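Local coordinates for At5g01750 protein (Arabidopsis thaliana, PDB 1ZXU) that is of unknown function but might be related to the phospholipid scramblase and tubby-like superfamily of membrane-tethered transcription factors, at residues Asp145-Gly150 with Glu163-Val168; Ser156-Ala161 with Val168-Arg173. All coordinates share one frame; numbering follows the deposited sequence.

Contact 1: Asp145-Gly150 with Glu163-Val168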
# COMPACT_ATOMS: atom_id res chain seq x y z
N ASP A 145 -13.46 2.11 -5.02
CA ASP A 145 -12.85 3.43 -5.06
C ASP A 145 -11.50 3.48 -5.78
O ASP A 145 -11.12 4.51 -6.36
CB ASP A 145 -12.69 3.93 -3.64
CG ASP A 145 -14.06 4.08 -2.96
OD1 ASP A 145 -14.83 4.97 -3.41
OD2 ASP A 145 -14.39 3.27 -2.08
N PHE A 146 -10.78 2.38 -5.74
CA PHE A 146 -9.53 2.23 -6.54
C PHE A 146 -9.48 0.80 -7.04
O PHE A 146 -10.02 -0.15 -6.39
CB PHE A 146 -8.27 2.50 -5.68
CG PHE A 146 -8.24 3.89 -5.08
CD1 PHE A 146 -7.58 4.92 -5.77
CD2 PHE A 146 -8.88 4.17 -3.87
CE1 PHE A 146 -7.54 6.24 -5.22
CE2 PHE A 146 -8.84 5.46 -3.31
CZ PHE A 146 -8.18 6.49 -3.99
N ARG A 147 -8.71 0.59 -8.11
CA ARG A 147 -8.48 -0.78 -8.57
C ARG A 147 -7.00 -0.95 -8.93
O ARG A 147 -6.33 -0.00 -9.37
CB ARG A 147 -9.35 -1.17 -9.76
CG ARG A 147 -9.46 -0.15 -10.84
CD ARG A 147 -10.52 -0.64 -11.85
NE ARG A 147 -11.82 -0.00 -11.62
CZ ARG A 147 -12.12 1.22 -12.04
NH1 ARG A 147 -11.21 1.94 -12.70
NH2 ARG A 147 -13.32 1.73 -11.79
N VAL A 148 -6.50 -2.16 -8.78
CA VAL A 148 -5.15 -2.46 -9.26
C VAL A 148 -5.25 -3.49 -10.39
O VAL A 148 -5.91 -4.52 -10.24
CB VAL A 148 -4.30 -3.07 -8.10
CG1 VAL A 148 -2.85 -3.27 -8.56
CG2 VAL A 148 -4.37 -2.18 -6.79
N LYS A 149 -4.61 -3.18 -11.51
CA LYS A 149 -4.56 -4.09 -12.67
C LYS A 149 -3.11 -4.39 -12.98
O LYS A 149 -2.20 -3.86 -12.36
CB LYS A 149 -5.20 -3.39 -13.85
CG LYS A 149 -6.62 -2.95 -13.59
CD LYS A 149 -7.29 -2.42 -14.92
CE LYS A 149 -8.80 -2.32 -14.75
NZ LYS A 149 -9.47 -1.46 -15.78
N GLY A 150 -2.86 -5.28 -13.95
CA GLY A 150 -1.47 -5.56 -14.35
C GLY A 150 -0.93 -6.70 -13.52
O GLY A 150 -1.67 -7.29 -12.74
N GLU A 163 -13.43 6.33 -9.95
CA GLU A 163 -14.51 7.18 -10.50
C GLU A 163 -14.10 8.03 -11.70
O GLU A 163 -14.88 8.88 -12.16
CB GLU A 163 -15.11 8.08 -9.40
CG GLU A 163 -14.24 9.30 -8.98
CD GLU A 163 -12.75 8.96 -8.88
OE1 GLU A 163 -12.41 7.96 -8.20
OE2 GLU A 163 -11.92 9.67 -9.50
N SER A 164 -12.87 7.84 -12.16
CA SER A 164 -12.30 8.63 -13.26
C SER A 164 -11.39 7.74 -14.07
O SER A 164 -11.03 8.07 -15.22
CB SER A 164 -11.50 9.81 -12.71
OG SER A 164 -10.42 9.36 -11.89
N ASP A 165 -11.03 6.62 -13.46
CA ASP A 165 -10.03 5.71 -13.99
C ASP A 165 -8.68 6.40 -14.25
O ASP A 165 -7.96 5.99 -15.16
CB ASP A 165 -10.51 4.96 -15.24
CG ASP A 165 -10.79 3.51 -14.96
OD1 ASP A 165 -9.86 2.82 -14.47
OD2 ASP A 165 -11.93 3.05 -15.22
N ALA A 166 -8.34 7.39 -13.44
CA ALA A 166 -7.06 8.12 -13.54
C ALA A 166 -6.01 7.18 -12.92
O ALA A 166 -6.28 6.58 -11.90
CB ALA A 166 -7.12 9.39 -12.75
N ILE A 167 -4.84 7.09 -13.53
CA ILE A 167 -3.71 6.30 -12.90
C ILE A 167 -3.17 7.12 -11.73
O ILE A 167 -2.84 8.29 -11.87
CB ILE A 167 -2.58 6.10 -13.89
CG1 ILE A 167 -3.02 5.13 -14.97
CG2 ILE A 167 -1.30 5.49 -13.22
CD1 ILE A 167 -2.08 5.16 -16.16
N VAL A 168 -3.08 6.47 -10.55
CA VAL A 168 -2.50 7.11 -9.37
C VAL A 168 -1.10 6.57 -9.02
O VAL A 168 -0.37 7.23 -8.29
CB VAL A 168 -3.43 7.06 -8.13
CG1 VAL A 168 -4.77 7.82 -8.43
CG2 VAL A 168 -3.72 5.67 -7.74
O HOH W 1 -11.50 7.26 -5.78
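Arg147 and Asp165 face each other across strand 158-161, which runs between their two backbones, and their opposite charges form a salt bridge from NH1 to the carboxylate. The modelled separation is too short to be trusted, so the pairing is surer than its exact geometry, including the apparent approach of OD1 at the guanidinium edge. Arginine suits this place because its chain is long enough to span a strand: CG starts between the backbone N and the carbonyl carbon (chi1 44°), and a bend at chi3 (99°) swings the head toward the loop, where NH2 also donates to the carbonyl of Gly162. Asp165, short and acidic, suits the exposed loop. Lys149 brings a second positive charge near it, beyond salt-bridge range, and also makes a cation-pi contact with the ring of Tyr160.

At the other end a water joins the segments, donating to Asp145 O at 2.8 Å and to Glu163 OE1 at 2.7 Å. It also sits 3.8 Å above one face of the Phe146 ring, offset toward the rim. Ser164 OG donates to Glu163 OE2 from above the carboxylate plane, which should limit turning of that group, and accepts from Ala166 N, 3.3 Å away, forming an ST turn. Asp145 and Phe146 both face Val133 in a classic beta bulge.

On the buried side, which calls for apolar residues, Phe146 CD1 meets Val168 CG2 at 4.4 Å, and Phe199 packs against the same ring. Side chains and a water thus link alternate strands, 146-149 and 167-173, over the one between them in an antiparallel barrel.

Contact 2: Ser156-Ala161 with Val168-Arg173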
# COMPACT_ATOMS: atom_id res chain seq x y z
N SER A 156 4.26 -4.87 -13.66
CA SER A 156 3.42 -3.97 -14.45
C SER A 156 2.15 -3.48 -13.78
O SER A 156 1.27 -2.89 -14.46
CB SER A 156 3.02 -4.63 -15.78
OG SER A 156 2.27 -5.80 -15.57
N CYS A 157 2.03 -3.68 -12.47
CA CYS A 157 0.86 -3.22 -11.73
C CYS A 157 0.62 -1.74 -11.91
O CYS A 157 1.55 -0.94 -11.91
CB CYS A 157 1.06 -3.49 -10.24
SG CYS A 157 1.18 -5.33 -9.90
N VAL A 158 -0.64 -1.41 -12.06
CA VAL A 158 -1.07 -0.02 -12.20
C VAL A 158 -2.25 0.13 -11.24
O VAL A 158 -3.13 -0.73 -11.19
CB VAL A 158 -1.55 0.30 -13.63
CG1 VAL A 158 -1.95 1.73 -13.69
CG2 VAL A 158 -0.39 0.02 -14.64
N VAL A 159 -2.25 1.22 -10.47
CA VAL A 159 -3.37 1.52 -9.58
C VAL A 159 -4.16 2.68 -10.23
O VAL A 159 -3.57 3.72 -10.57
CB VAL A 159 -2.87 2.01 -8.19
CG1 VAL A 159 -4.03 2.11 -7.21
CG2 VAL A 159 -1.84 1.01 -7.58
N TYR A 160 -5.50 2.47 -10.29
CA TYR A 160 -6.41 3.48 -10.86
C TYR A 160 -7.39 3.97 -9.83
O TYR A 160 -7.79 3.19 -8.94
CB TYR A 160 -7.25 2.81 -11.94
CG TYR A 160 -6.46 2.27 -13.07
CD1 TYR A 160 -6.20 3.06 -14.19
CD2 TYR A 160 -5.99 0.97 -13.04
CE1 TYR A 160 -5.48 2.55 -15.28
CE2 TYR A 160 -5.26 0.45 -14.12
CZ TYR A 160 -5.00 1.25 -15.21
OH TYR A 160 -4.30 0.71 -16.26
N ALA A 161 -7.79 5.25 -9.96
CA ALA A 161 -8.89 5.83 -9.19
C ALA A 161 -10.17 5.32 -9.84
O ALA A 161 -10.28 5.25 -11.08
CB ALA A 161 -8.84 7.38 -9.24
N VAL A 168 -3.08 6.47 -10.55
CA VAL A 168 -2.50 7.11 -9.37
C VAL A 168 -1.10 6.57 -9.02
O VAL A 168 -0.37 7.23 -8.29
CB VAL A 168 -3.43 7.06 -8.13
CG1 VAL A 168 -4.77 7.82 -8.43
CG2 VAL A 168 -3.72 5.67 -7.74
N ALA A 169 -0.78 5.38 -9.52
CA ALA A 169 0.55 4.80 -9.33
C ALA A 169 0.85 3.77 -10.38
O ALA A 169 -0.06 3.10 -10.87
CB ALA A 169 0.69 4.15 -7.94
N GLN A 170 2.12 3.64 -10.67
CA GLN A 170 2.54 2.71 -11.73
C GLN A 170 3.86 2.00 -11.39
O GLN A 170 4.84 2.67 -11.08
CB GLN A 170 2.73 3.57 -13.00
CG GLN A 170 3.49 2.94 -14.14
CD GLN A 170 2.56 2.23 -15.05
OE1 GLN A 170 1.74 2.89 -15.69
NE2 GLN A 170 2.64 0.88 -15.09
N MSE A 171 3.86 0.68 -11.48
CA MSE A 171 5.06 -0.11 -11.32
C MSE A 171 5.91 -0.15 -12.59
O MSE A 171 5.37 -0.10 -13.72
CB MSE A 171 4.64 -1.53 -10.91
CG MSE A 171 5.78 -2.36 -10.37
SE MSE A 171 4.97 -3.98 -9.69
CE MSE A 171 4.32 -3.27 -8.00
N HIS A 172 7.24 -0.18 -12.41
CA HIS A 172 8.22 -0.29 -13.54
C HIS A 172 9.25 -1.31 -13.16
O HIS A 172 9.69 -1.34 -12.02
CB HIS A 172 9.04 1.01 -13.73
CG HIS A 172 8.25 2.25 -13.65
ND1 HIS A 172 8.18 3.01 -12.50
CD2 HIS A 172 7.52 2.91 -14.59
CE1 HIS A 172 7.42 4.06 -12.73
NE2 HIS A 172 7.00 4.03 -13.98
N ARG A 173 9.66 -2.15 -14.12
CA ARG A 173 10.69 -3.15 -13.87
C ARG A 173 12.02 -2.46 -13.93
O ARG A 173 12.22 -1.61 -14.79
CB ARG A 173 10.66 -4.27 -14.93
CG ARG A 173 11.66 -5.37 -14.60
CD ARG A 173 11.31 -6.71 -15.22
NE ARG A 173 11.48 -6.69 -16.66
CZ ARG A 173 12.61 -7.00 -17.30
NH1 ARG A 173 13.71 -7.35 -16.63
NH2 ARG A 173 12.65 -6.94 -18.63
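Val158 and Gln170 form a non-hydrogen-bonded pair and cross obliquely, the valine's CG2 lying 3.2 Å from Gln170 NE2. The glutamine leaves the backbone with CG anti to N (chi1 165°) and bends at chi2, turning its amide toward Val158. From there NE2 donates to Met171 O, in the carbonyl plane on a lone pair. Replacing Gln170 with alanine would probably uncover Val158 CG2 and cost Met171 O this side-chain donor.

On the other face, Cys157, Val159, Val168 and Ala169, compact and apolar, suit packing against Leu207, Leu203 and Ile200 of helix 197-211. Val159 and Val168 meet at a slant, CG1 against CG2 at 3.6 Å, while Val159 CG2 rests on Ala169 CB. Farther along, the selenomethionine at Met171, which also packs on strand 187-191, bends at chi3 (-79°), carrying SE and CE beside Cys157; SE is 4.0 Å from Cys157 SG.

Backbone bonds fix the register: Met171 N to Cys157 O and Val159 N to Ala169 O are both 2.9 Å long. Val159 O accepts from Val168 N at 2.8 Å and, weakly, from Ala169 N. Val168 and Ala169 thus both face Val159, a classic beta bulge in an antiparallel hairpin whose apolar face packs on the helix within a barrel consistent with kinship to tubby.

In the fold
Contact 2 is the direct pairing of strands 158-161 and 167-173, whereas contact 1 reaches across the strand between its partners. The centres lie 9 Å apart, and the two contacts share Val168. Strand 158-161 is joined by probable hydrogen bonds to strand 146-149, Tyr160 N to Arg147 O at 2.8 Å, and to the loop leading into strand 167-173, Ala161 N to Ala166 O at 2.8 Å. Tyr160 also packs against that loop, its CD1 3.6 Å from Asp165 O. Together the contacts join three successive barrel strands: charged side chains lie near the loop end, while buried residues of both contacts pack against helix 197-211.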